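Local coordinates for protein endo-1,4-beta-xylanase I (Hypocrea jecorina, PDB 1XYN) that hydrolyses internal beta-1,4-xylosidic linkages in the main chain of xylan, a plant cell-wall hemicellulose, as an acidic family 11 endoxylanase, at residues Phe50-Ser64 with Val161-Ser175. Numbering follows the deposited sequence.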
loop_
_atom_site.group_PDB
_atom_site.type_symbol
_atom_site.label_atom_id
_atom_site.label_comp_id
_atom_site.label_asym_id
_atom_site.label_seq_id
_atom_site.Cartn_x
_atom_site.Cartn_y
_atom_site.Cartn_z
ATOM N N PHE A 50 13.737 -23.760 -7.250
ATOM C CA PHE A 50 13.923 -23.131 -5.945
ATOM C C PHE A 50 14.117 -24.253 -4.928
ATOM O O PHE A 50 13.734 -25.395 -5.170
ATOM C CB PHE A 50 12.709 -22.267 -5.569
ATOM C CG PHE A 50 11.446 -23.056 -5.326
ATOM C CD1 PHE A 50 10.687 -23.535 -6.397
ATOM C CD2 PHE A 50 11.029 -23.340 -4.026
ATOM C CE1 PHE A 50 9.538 -24.286 -6.177
ATOM C CE2 PHE A 50 9.880 -24.090 -3.792
ATOM C CZ PHE A 50 9.133 -24.566 -4.873
ATOM N N GLY A 51 14.739 -23.945 -3.802
ATOM C CA GLY A 51 14.955 -24.971 -2.804
ATOM C C GLY A 51 15.611 -24.404 -1.569
ATOM O O GLY A 51 16.286 -23.381 -1.627
ATOM N N GLY A 52 15.407 -25.056 -0.441
ATOM C CA GLY A 52 16.004 -24.566 0.779
ATOM C C GLY A 52 15.028 -24.644 1.920
ATOM O O GLY A 52 14.218 -25.567 1.996
ATOM N N SER A 53 15.105 -23.673 2.816
ATOM C CA SER A 53 14.219 -23.655 3.958
ATOM C C SER A 53 13.372 -22.392 3.935
ATOM O O SER A 53 13.668 -21.443 3.212
ATOM C CB SER A 53 15.023 -23.762 5.261
ATOM O OG SER A 53 15.718 -22.563 5.561
ATOM N N PHE A 54 12.299 -22.408 4.716
ATOM C CA PHE A 54 11.384 -21.285 4.813
ATOM C C PHE A 54 10.539 -21.542 6.046
ATOM O O PHE A 54 9.615 -22.363 6.025
ATOM C CB PHE A 54 10.513 -21.205 3.560
ATOM C CG PHE A 54 9.475 -20.122 3.609
ATOM C CD1 PHE A 54 9.837 -18.791 3.495
ATOM C CD2 PHE A 54 8.129 -20.440 3.758
ATOM C CE1 PHE A 54 8.872 -17.791 3.529
ATOM C CE2 PHE A 54 7.163 -19.453 3.791
ATOM C CZ PHE A 54 7.535 -18.124 3.675
ATOM N N SER A 55 10.915 -20.891 7.140
ATOM C CA SER A 55 10.224 -21.039 8.412
ATOM C C SER A 55 9.517 -19.743 8.801
ATOM O O SER A 55 10.066 -18.654 8.646
ATOM C CB SER A 55 11.228 -21.441 9.490
ATOM O OG SER A 55 10.582 -21.681 10.724
ATOM N N VAL A 56 8.276 -19.867 9.264
ATOM C CA VAL A 56 7.481 -18.714 9.683
ATOM C C VAL A 56 7.066 -18.957 11.137
ATOM O O VAL A 56 6.143 -19.727 11.413
ATOM C CB VAL A 56 6.237 -18.525 8.759
ATOM C CG1 VAL A 56 5.392 -17.347 9.210
ATOM C CG2 VAL A 56 6.685 -18.308 7.326
ATOM N N ASN A 57 7.790 -18.333 12.065
ATOM C CA ASN A 57 7.518 -18.498 13.487
ATOM C C ASN A 57 6.154 -17.935 13.878
ATOM O O ASN A 57 5.452 -18.522 14.703
ATOM C CB ASN A 57 8.622 -17.837 14.325
ATOM C CG ASN A 57 10.002 -18.423 14.052
ATOM O OD1 ASN A 57 10.882 -17.750 13.512
ATOM N ND2 ASN A 57 10.199 -19.677 14.433
ATOM N N SER A 58 5.780 -16.817 13.261
ATOM C CA SER A 58 4.511 -16.156 13.540
ATOM C C SER A 58 4.204 -15.186 12.413
ATOM O O SER A 58 5.086 -14.875 11.615
ATOM C CB SER A 58 4.615 -15.367 14.850
ATOM O OG SER A 58 5.514 -14.270 14.721
ATOM N N GLY A 59 2.969 -14.691 12.360
ATOM C CA GLY A 59 2.580 -13.749 11.316
ATOM C C GLY A 59 2.389 -14.356 9.934
ATOM O O GLY A 59 2.316 -15.573 9.791
ATOM N N THR A 60 2.319 -13.503 8.913
ATOM C CA THR A 60 2.138 -13.935 7.524
ATOM C C THR A 60 3.476 -14.153 6.812
ATOM O O THR A 60 4.365 -13.300 6.884
ATOM C CB THR A 60 1.353 -12.884 6.709
ATOM O OG1 THR A 60 0.126 -12.580 7.381
ATOM C CG2 THR A 60 1.055 -13.398 5.301
ATOM N N GLY A 61 3.585 -15.269 6.094
ATOM C CA GLY A 61 4.798 -15.585 5.358
ATOM C C GLY A 61 4.464 -16.305 4.062
ATOM O O GLY A 61 3.701 -17.273 4.073
ATOM N N LEU A 62 5.041 -15.847 2.950
ATOM C CA LEU A 62 4.789 -16.444 1.637
ATOM C C LEU A 62 6.068 -16.725 0.848
ATOM O O LEU A 62 6.957 -15.875 0.785
ATOM C CB LEU A 62 3.928 -15.497 0.782
ATOM C CG LEU A 62 2.902 -14.548 1.415
ATOM C CD1 LEU A 62 2.311 -13.632 0.345
ATOM C CD2 LEU A 62 1.807 -15.332 2.108
ATOM N N LEU A 63 6.173 -17.924 0.279
ATOM C CA LEU A 63 7.314 -18.282 -0.566
ATOM C C LEU A 63 6.718 -18.461 -1.966
ATOM O O LEU A 63 5.900 -19.357 -2.189
ATOM C CB LEU A 63 7.977 -19.579 -0.090
ATOM C CG LEU A 63 9.175 -20.069 -0.923
ATOM C CD1 LEU A 63 10.291 -19.016 -0.945
ATOM C CD2 LEU A 63 9.686 -21.396 -0.373
ATOM N N SER A 64 7.114 -17.616 -2.911
ATOM C CA SER A 64 6.538 -17.713 -4.239
ATOM C C SER A 64 7.315 -17.081 -5.372
ATOM O O SER A 64 8.186 -16.242 -5.157
ATOM C CB SER A 64 5.158 -17.051 -4.227
ATOM O OG SER A 64 5.249 -15.653 -3.982
ATOM N N VAL A 161 12.065 -15.030 -7.266
ATOM C CA VAL A 161 11.587 -16.011 -6.307
ATOM C C VAL A 161 11.699 -15.152 -5.052
ATOM O O VAL A 161 12.795 -14.738 -4.684
ATOM C CB VAL A 161 12.537 -17.204 -6.193
ATOM C CG1 VAL A 161 12.162 -18.066 -4.994
ATOM C CG2 VAL A 161 12.490 -18.021 -7.463
ATOM N N ALA A 162 10.569 -14.826 -4.437
ATOM C CA ALA A 162 10.586 -13.962 -3.267
ATOM C C ALA A 162 9.892 -14.477 -2.013
ATOM O O ALA A 162 9.057 -15.386 -2.053
ATOM C CB ALA A 162 10.023 -12.587 -3.649
ATOM N N VAL A 163 10.298 -13.908 -0.885
ATOM C CA VAL A 163 9.724 -14.226 0.412
ATOM C C VAL A 163 9.093 -12.909 0.818
ATOM O O VAL A 163 9.694 -11.849 0.637
ATOM C CB VAL A 163 10.806 -14.621 1.445
ATOM C CG1 VAL A 163 10.211 -14.667 2.840
ATOM C CG2 VAL A 163 11.391 -15.984 1.104
ATOM N N GLU A 164 7.858 -12.965 1.296
ATOM C CA GLU A 164 7.150 -11.757 1.704
ATOM C C GLU A 164 6.497 -12.018 3.044
ATOM O O GLU A 164 6.031 -13.124 3.308
ATOM C CB GLU A 164 6.103 -11.369 0.650
ATOM C CG GLU A 164 5.178 -10.217 1.052
ATOM C CD GLU A 164 4.337 -9.672 -0.107
ATOM O OE1 GLU A 164 4.326 -10.295 -1.192
ATOM O OE2 GLU A 164 3.687 -8.613 0.065
ATOM N N GLY A 165 6.501 -11.012 3.915
ATOM C CA GLY A 165 5.904 -11.207 5.219
ATOM C C GLY A 165 5.625 -9.952 6.015
ATOM O O GLY A 165 5.949 -8.837 5.596
ATOM N N TRP A 166 4.987 -10.161 7.161
ATOM C CA TRP A 166 4.624 -9.101 8.088
ATOM C C TRP A 166 3.968 -9.727 9.311
ATOM O O TRP A 166 3.573 -10.898 9.284
ATOM C CB TRP A 166 3.657 -8.097 7.438
ATOM C CG TRP A 166 2.305 -8.656 7.043
ATOM C CD1 TRP A 166 1.188 -8.757 7.838
ATOM C CD2 TRP A 166 1.899 -9.095 5.735
ATOM N NE1 TRP A 166 0.122 -9.211 7.102
ATOM C CE2 TRP A 166 0.526 -9.429 5.812
ATOM C CE3 TRP A 166 2.561 -9.233 4.507
ATOM C CZ2 TRP A 166 -0.197 -9.892 4.707
ATOM C CZ3 TRP A 166 1.841 -9.695 3.406
ATOM C CH2 TRP A 166 0.477 -10.017 3.515
ATOM N N GLY A 167 3.901 -8.952 10.391
ATOM C CA GLY A 167 3.279 -9.412 11.619
ATOM C C GLY A 167 3.994 -10.476 12.430
ATOM O O GLY A 167 3.381 -11.104 13.295
ATOM N N GLY A 168 5.280 -10.686 12.179
ATOM C CA GLY A 168 5.998 -11.688 12.945
ATOM C C GLY A 168 7.438 -11.914 12.534
ATOM O O GLY A 168 8.064 -11.057 11.910
ATOM N N SER A 169 7.948 -13.091 12.878
ATOM C CA SER A 169 9.318 -13.463 12.562
ATOM C C SER A 169 9.417 -14.775 11.775
ATOM O O SER A 169 8.439 -15.530 11.643
ATOM C CB SER A 169 10.140 -13.566 13.848
ATOM O OG SER A 169 9.623 -14.559 14.722
ATOM N N GLY A 170 10.607 -15.022 11.236
ATOM C CA GLY A 170 10.855 -16.228 10.475
ATOM C C GLY A 170 12.182 -16.105 9.765
ATOM O O GLY A 170 12.882 -15.102 9.919
ATOM N N SER A 171 12.523 -17.114 8.971
ATOM C CA SER A 171 13.771 -17.116 8.220
ATOM C C SER A 171 13.641 -17.995 6.977
ATOM O O SER A 171 12.786 -18.874 6.919
ATOM C CB SER A 171 14.930 -17.599 9.097
ATOM O OG SER A 171 14.741 -18.935 9.513
ATOM N N ALA A 172 14.503 -17.754 5.993
ATOM C CA ALA A 172 14.492 -18.499 4.739
ATOM C C ALA A 172 15.851 -18.445 4.028
ATOM O O ALA A 172 16.503 -17.401 3.987
ATOM C CB ALA A 172 13.397 -17.947 3.819
ATOM N N SER A 173 16.283 -19.592 3.512
ATOM C CA SER A 173 17.534 -19.711 2.769
ATOM C C SER A 173 17.143 -20.470 1.522
ATOM O O SER A 173 16.869 -21.671 1.577
ATOM C CB SER A 173 18.581 -20.500 3.561
ATOM O OG SER A 173 18.956 -19.812 4.744
ATOM N N GLN A 174 17.081 -19.752 0.405
ATOM C CA GLN A 174 16.658 -20.337 -0.852
ATOM C C GLN A 174 17.669 -20.244 -1.988
ATOM O O GLN A 174 18.362 -19.245 -2.133
ATOM C CB GLN A 174 15.343 -19.676 -1.295
ATOM C CG GLN A 174 14.126 -20.026 -0.431
ATOM C CD GLN A 174 13.629 -21.445 -0.671
ATOM O OE1 GLN A 174 13.530 -21.886 -1.812
ATOM N NE2 GLN A 174 13.315 -22.160 0.402
ATOM N N SER A 175 17.704 -21.289 -2.807
ATOM C CA SER A 175 18.574 -21.375 -3.978
ATOM C C SER A 175 17.640 -21.126 -5.165
ATOM O O SER A 175 16.589 -21.756 -5.260
ATOM C CB SER A 175 19.177 -22.781 -4.078
ATOM O OG SER A 175 19.719 -23.200 -2.829
HETATM O O HOH W 1 6.212 -14.056 -2.005
#
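The carbonyl oxygen of Ser53 is gripped from opposite faces of its plane: Ser173 N comes from one, and from the other Gln174 NE2 reaches Ser53 O at 2.9 Å, nearly straight (166°). Glutamine suits this place because a chain of this length, turned about CB-CG (chi2 -74°), carries an N-H donor back across the neighbouring strand to Ser53 O, while CD2 of Phe50 meets OE1 in the plane of the ring. With an alanine here in place of Gln174, Ser53 O is likely to lose its side-chain donor and a gap to open beside Leu63 CD2. Gly52 packs its CA 3.1 Å from Ser173 O, and a CB there would strike that oxygen. Two antiparallel pairings, 53-56 with 168-175 and 60-64 with 161-166, lie in the two facing sheets of the GH11 beta-jelly roll. Between them is an apolar layer: Phe54 presents its ring edge to Val163, CE1 to CG1 at 3.5 Å, and takes Leu63 CB over one face, while Ala172 is small enough to sit beside CD1. On the other side of the second pairing, Thr60 lays CB over the five-membered ring of Trp166, 3.9 Å from its centroid, a CH-pi contact, while Thr60 OG1 hydrogen-bonds to Asn84 O. Farther along that side, Leu62 lies alongside Glu164, the predicted proton donor, whose extended chain lets OE1 hydrogen-bond with Tyr77 OH.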